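PDB 3D82: cupin 2, conserved barrel domain protein from Shewanella frigidimarina NCIMB 400, which is of unconfirmed function but folds as a small cupin barrel that binds a nickel ion in the crystal and pairs with a second copy of itself. Local coordinates for residues 61-66 against 70-75; 7-12 against 33-38. All coordinates share one frame; numbering follows the deposited sequence. Where two conformers were deposited one is given.

Contact 1: 61-66 against 70-75; sequences LQIAFR and ITLQAG
Leu61 and Leu72 form an antiparallel hydrogen-bonded pair, and Ile63 and Ile70 form the next one. Leu72 N gives to Leu61 O at 2.7 Å, and Leu61 N gives to Leu72 O at 2.9 Å; both bonds are almost straight. The bonds of the Ile63 and Ile70 pair are a little longer: Ile63 N gives to Ile70 O at 3.0 Å, with the donor tilted 33° from the carbonyl plane, and Ile70 N gives back to Ile63 O. Between these two pairs, Gln62 and Thr71 make a non-hydrogen-bonded pair, with side chains side by side on the face opposite Leu61 and Ile63. Gln62 CG lies 4.1 Å from Thr71 OG1.

The apolar face carries Leu61, Ile63, Ile70 and Leu72. Ile70 CG1 lies between the backbone N and the carbonyl carbon, chi1 72°. There it packs 4.0 Å from Ile63 CB and also meets the edge of the Phe65 ring, in its plane. Ile70 CD1 reaches Phe65 CE1 at 3.7 Å. Without the branches of Ile70, as with an alanine here, the Phe65 ring edge and Ile63 CB would probably lose their apolar partner.

Further out, Phe54, Val56, Tyr78 and Ile80 pack against this face. Gln62 and Ala64 bond through their backbones to Met89 and Lys87. Gln3 of the second subunit accepts from Thr71 N. The whole is a beta hairpin of the cupin barrel; on its apolar face Ile63 touches His86, one of the nickel ligands.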
# COMPACT_ATOMS: atom_id res chain seq x y z
N LEU D 61 5.64 -14.15 4.61
CA LEU D 61 6.97 -13.66 4.34
C LEU D 61 7.74 -13.56 5.65
O LEU D 61 7.18 -13.15 6.66
CB LEU D 61 6.91 -12.26 3.72
CG LEU D 61 8.25 -11.64 3.28
CD1 LEU D 61 8.81 -12.39 2.05
CD2 LEU D 61 8.09 -10.17 3.00
N GLN D 62 9.02 -13.95 5.62
CA GLN D 62 9.95 -13.75 6.72
C GLN D 62 10.98 -12.75 6.22
O GLN D 62 11.28 -12.74 5.03
CB GLN D 62 10.67 -15.03 7.08
CG GLN D 62 9.77 -16.14 7.53
CD GLN D 62 10.53 -17.43 7.73
OE1 GLN D 62 10.69 -18.22 6.78
NE2 GLN D 62 11.07 -17.61 8.94
N ILE D 63 11.43 -11.85 7.09
CA ILE D 63 12.53 -10.94 6.74
C ILE D 63 13.57 -11.14 7.83
O ILE D 63 13.28 -10.92 9.03
CB ILE D 63 12.14 -9.45 6.65
CG1 ILE D 63 10.94 -9.27 5.70
CG2 ILE D 63 13.35 -8.63 6.14
CD1 ILE D 63 10.51 -7.83 5.51
N ALA D 64 14.75 -11.60 7.43
CA ALA D 64 15.85 -11.81 8.36
C ALA D 64 16.62 -10.50 8.53
O ALA D 64 16.81 -9.76 7.56
CB ALA D 64 16.78 -12.90 7.86
N PHE D 65 16.98 -10.20 9.78
CA PHE D 65 17.87 -9.09 10.10
C PHE D 65 19.09 -9.73 10.73
O PHE D 65 19.05 -10.90 11.09
CB PHE D 65 17.19 -8.06 10.99
CG PHE D 65 16.02 -7.41 10.33
CD1 PHE D 65 14.74 -7.95 10.46
CD2 PHE D 65 16.20 -6.31 9.49
CE1 PHE D 65 13.64 -7.36 9.80
CE2 PHE D 65 15.12 -5.72 8.81
CZ PHE D 65 13.84 -6.25 8.97
N ARG D 66 20.16 -8.97 10.88
CA ARG D 66 21.40 -9.51 11.46
C ARG D 66 21.33 -9.95 12.93
O ARG D 66 22.15 -10.76 13.36
CB ARG D 66 22.55 -8.53 11.27
CG ARG D 66 22.94 -8.31 9.83
CD ARG D 66 23.43 -9.60 9.18
NE ARG D 66 24.04 -9.35 7.91
CZ ARG D 66 24.57 -10.28 7.12
NH1 ARG D 66 24.54 -11.59 7.44
NH2 ARG D 66 25.12 -9.90 5.98
N ILE D 70 11.65 -11.28 11.61
CA ILE D 70 10.23 -10.93 11.69
C ILE D 70 9.48 -11.79 10.67
O ILE D 70 10.08 -12.31 9.74
CB ILE D 70 9.96 -9.41 11.49
CG1 ILE D 70 10.17 -8.97 10.04
CG2 ILE D 70 10.79 -8.58 12.50
CD1 ILE D 70 9.90 -7.50 9.81
N THR D 71 8.17 -11.95 10.89
CA THR D 71 7.26 -12.68 10.01
C THR D 71 6.07 -11.78 9.68
O THR D 71 5.52 -11.16 10.58
CB THR D 71 6.76 -13.97 10.69
OG1 THR D 71 7.88 -14.83 10.94
CG2 THR D 71 5.71 -14.72 9.83
N LEU D 72 5.73 -11.67 8.40
CA LEU D 72 4.57 -10.91 7.91
C LEU D 72 3.58 -11.87 7.25
O LEU D 72 3.97 -12.70 6.43
CB LEU D 72 4.97 -9.84 6.90
CG LEU D 72 5.59 -8.55 7.43
CD1 LEU D 72 6.96 -8.81 8.05
CD2 LEU D 72 5.72 -7.53 6.28
N GLN D 73 2.31 -11.75 7.61
CA GLN D 73 1.22 -12.51 7.01
C GLN D 73 0.49 -11.56 6.05
O GLN D 73 0.77 -10.36 6.03
CB GLN D 73 0.23 -12.95 8.09
CG GLN D 73 0.80 -13.85 9.19
CD GLN D 73 1.28 -15.19 8.68
OE1 GLN D 73 0.93 -15.63 7.59
NE2 GLN D 73 2.09 -15.87 9.50
N ALA D 74 -0.49 -12.11 5.31
CA ALA D 74 -1.35 -11.32 4.42
C ALA D 74 -2.02 -10.23 5.25
O ALA D 74 -2.44 -10.48 6.38
CB ALA D 74 -2.39 -12.21 3.73
N GLY D 75 -2.10 -9.03 4.71
CA GLY D 75 -2.70 -7.92 5.45
C GLY D 75 -1.79 -7.30 6.50
O GLY D 75 -2.29 -6.67 7.44

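Contact 2: 7-12 against 33-38; sequences INFNDK and FKLVKV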
# COMPACT_ATOMS: atom_id res chain seq x y z
N ILE D 7 -6.38 -0.04 -10.51
CA ILE D 7 -5.46 -1.19 -10.45
C ILE D 7 -6.00 -2.24 -9.49
O ILE D 7 -6.19 -1.94 -8.32
CB ILE D 7 -4.04 -0.78 -9.93
CG1 ILE D 7 -3.38 0.29 -10.82
CG2 ILE D 7 -3.13 -2.00 -9.74
CD1 ILE D 7 -3.25 1.66 -10.11
N ASN D 8 -6.18 -3.46 -9.98
CA ASN D 8 -6.63 -4.59 -9.19
C ASN D 8 -5.41 -5.49 -8.96
O ASN D 8 -4.83 -6.03 -9.91
CB ASN D 8 -7.76 -5.30 -9.94
CG ASN D 8 -8.32 -6.48 -9.17
OD1 ASN D 8 -7.63 -7.49 -8.99
ND2 ASN D 8 -9.58 -6.38 -8.75
N PHE D 9 -5.04 -5.68 -7.70
CA PHE D 9 -3.83 -6.45 -7.36
C PHE D 9 -3.85 -7.87 -7.90
O PHE D 9 -2.86 -8.29 -8.48
CB PHE D 9 -3.54 -6.43 -5.87
CG PHE D 9 -3.43 -5.05 -5.28
CD1 PHE D 9 -2.52 -4.13 -5.81
CD2 PHE D 9 -4.21 -4.68 -4.19
CE1 PHE D 9 -2.40 -2.84 -5.27
CE2 PHE D 9 -4.09 -3.38 -3.63
CZ PHE D 9 -3.17 -2.47 -4.19
N ASN D 10 -4.98 -8.59 -7.75
CA ASN D 10 -5.11 -9.96 -8.28
C ASN D 10 -4.89 -10.00 -9.80
O ASN D 10 -4.20 -10.91 -10.29
CB ASN D 10 -6.48 -10.57 -7.96
CG ASN D 10 -6.58 -12.06 -8.34
OD1 ASN D 10 -5.81 -12.88 -7.84
ND2 ASN D 10 -7.53 -12.41 -9.19
N ASP D 11 -5.47 -9.03 -10.52
CA ASP D 11 -5.35 -9.00 -11.97
C ASP D 11 -3.86 -8.82 -12.38
O ASP D 11 -3.39 -9.51 -13.29
CB ASP D 11 -6.28 -7.93 -12.57
CG ASP D 11 -7.79 -8.20 -12.28
OD1 ASP D 11 -8.17 -9.29 -11.79
OD2 ASP D 11 -8.60 -7.28 -12.56
N LYS D 12 -3.15 -7.94 -11.68
CA LYS D 12 -1.72 -7.71 -11.95
C LYS D 12 -0.86 -8.90 -11.58
O LYS D 12 0.03 -9.27 -12.35
CB LYS D 12 -1.22 -6.42 -11.28
CG LYS D 12 -1.97 -5.15 -11.73
CD LYS D 12 -1.80 -4.90 -13.20
CE LYS D 12 -2.34 -3.58 -13.60
NZ LYS D 12 -2.31 -3.46 -15.10
N PHE D 33 5.11 1.57 -6.97
CA PHE D 33 4.44 0.46 -6.27
C PHE D 33 4.79 -0.71 -7.17
O PHE D 33 4.53 -0.65 -8.37
CB PHE D 33 2.93 0.66 -6.21
CG PHE D 33 2.51 1.77 -5.28
CD1 PHE D 33 2.75 3.10 -5.60
CD2 PHE D 33 1.87 1.47 -4.08
CE1 PHE D 33 2.40 4.13 -4.73
CE2 PHE D 33 1.48 2.50 -3.20
CZ PHE D 33 1.77 3.83 -3.53
N LYS D 34 5.37 -1.75 -6.59
CA LYS D 34 5.86 -2.90 -7.36
C LYS D 34 5.34 -4.19 -6.76
O LYS D 34 5.44 -4.38 -5.55
CB LYS D 34 7.39 -2.90 -7.34
CG LYS D 34 8.01 -1.77 -8.16
CD LYS D 34 9.24 -1.13 -7.54
CE LYS D 34 10.52 -1.86 -7.68
NZ LYS D 34 11.62 -1.06 -6.97
N LEU D 35 4.86 -5.08 -7.62
CA LEU D 35 4.39 -6.40 -7.20
C LEU D 35 5.48 -7.40 -7.46
O LEU D 35 6.16 -7.33 -8.49
CB LEU D 35 3.11 -6.80 -7.94
CG LEU D 35 1.87 -5.95 -7.67
CD1 LEU D 35 0.70 -6.64 -8.34
CD2 LEU D 35 1.59 -5.71 -6.19
N VAL D 36 5.64 -8.35 -6.54
CA VAL D 36 6.65 -9.39 -6.67
C VAL D 36 6.08 -10.73 -6.16
O VAL D 36 5.27 -10.76 -5.22
CB VAL D 36 7.95 -9.05 -5.83
CG1 VAL D 36 9.19 -9.69 -6.45
CG2 VAL D 36 8.19 -7.53 -5.68
N LYS D 37 6.48 -11.82 -6.81
CA LYS D 37 6.21 -13.18 -6.36
C LYS D 37 7.57 -13.69 -5.86
O LYS D 37 8.56 -13.58 -6.58
CB LYS D 37 5.63 -14.05 -7.47
CG LYS D 37 4.19 -13.69 -7.78
CD LYS D 37 3.61 -14.50 -8.92
CE LYS D 37 2.15 -14.13 -9.13
NZ LYS D 37 1.48 -15.06 -10.12
N VAL D 38 7.63 -14.18 -4.62
CA VAL D 38 8.89 -14.65 -4.02
C VAL D 38 8.76 -16.04 -3.40
O VAL D 38 7.70 -16.42 -2.92
CB VAL D 38 9.41 -13.62 -2.97
CG1 VAL D 38 9.66 -12.26 -3.64
CG2 VAL D 38 8.46 -13.45 -1.79
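Leu35 reaches from its strand to the first turn of the short helix that begins at Phe9. The tight part is one methyl. Leu35 CD1 lies 3.5 Å from Lys12 CB and 3.9 Å from Phe9 O; the methyl rests against the base of a side chain and the helix backbone at once. The other methyl is looser: Leu35 CD2 approaches Phe9 CD1 obliquely at 4.4 Å. No hydrogen bond crosses between the segments, and they bury only 123 Å² together.

Lys12 marks the more open side. It is partly exposed, and its chain bends at chi2 (-61°), which carries the ammonium group away from Leu35 while CB stays in contact.

Asn8 caps the start of the helix from the N-cap position. Asn8 OD1 accepts from Asp11 N at 3.1 Å, and Asn8 O accepts from Lys12 N, closing the first turn. Asn8 ND2 gives to Glu76 of the second subunit.

Ile25 of strand 23-28 touches both Phe9 and Leu35, and Met97 of strand 93-101 also meets Phe9. Ile7 and Asn8 pair antiparallel with a strand of the second subunit. The helix 9-14 packs against strand 31-39, which lies between strands 23-28 and 93-101 in the five-stranded sheet.

Contacts 1 and 2 lie on opposite sides of the chain's centre, about 18 Å apart between centres. Both are largely buried, but their chemistry differs. Contact 1 is strand pairing inside the three-stranded sheet, tied by backbone hydrogen bonds and backed by an apolar face. Contact 2 sets a short helix on a strand of the five-stranded sheet by side-chain packing, with no hydrogen bond across and a partly exposed lysine at its margin. They share no strand or helix, yet they touch: Leu61 CD1 of contact 1 lies 4.0 Å from Val38 CG2 of contact 2. Both also meet the second subunit, contact 2 by continuing a sheet across the interface.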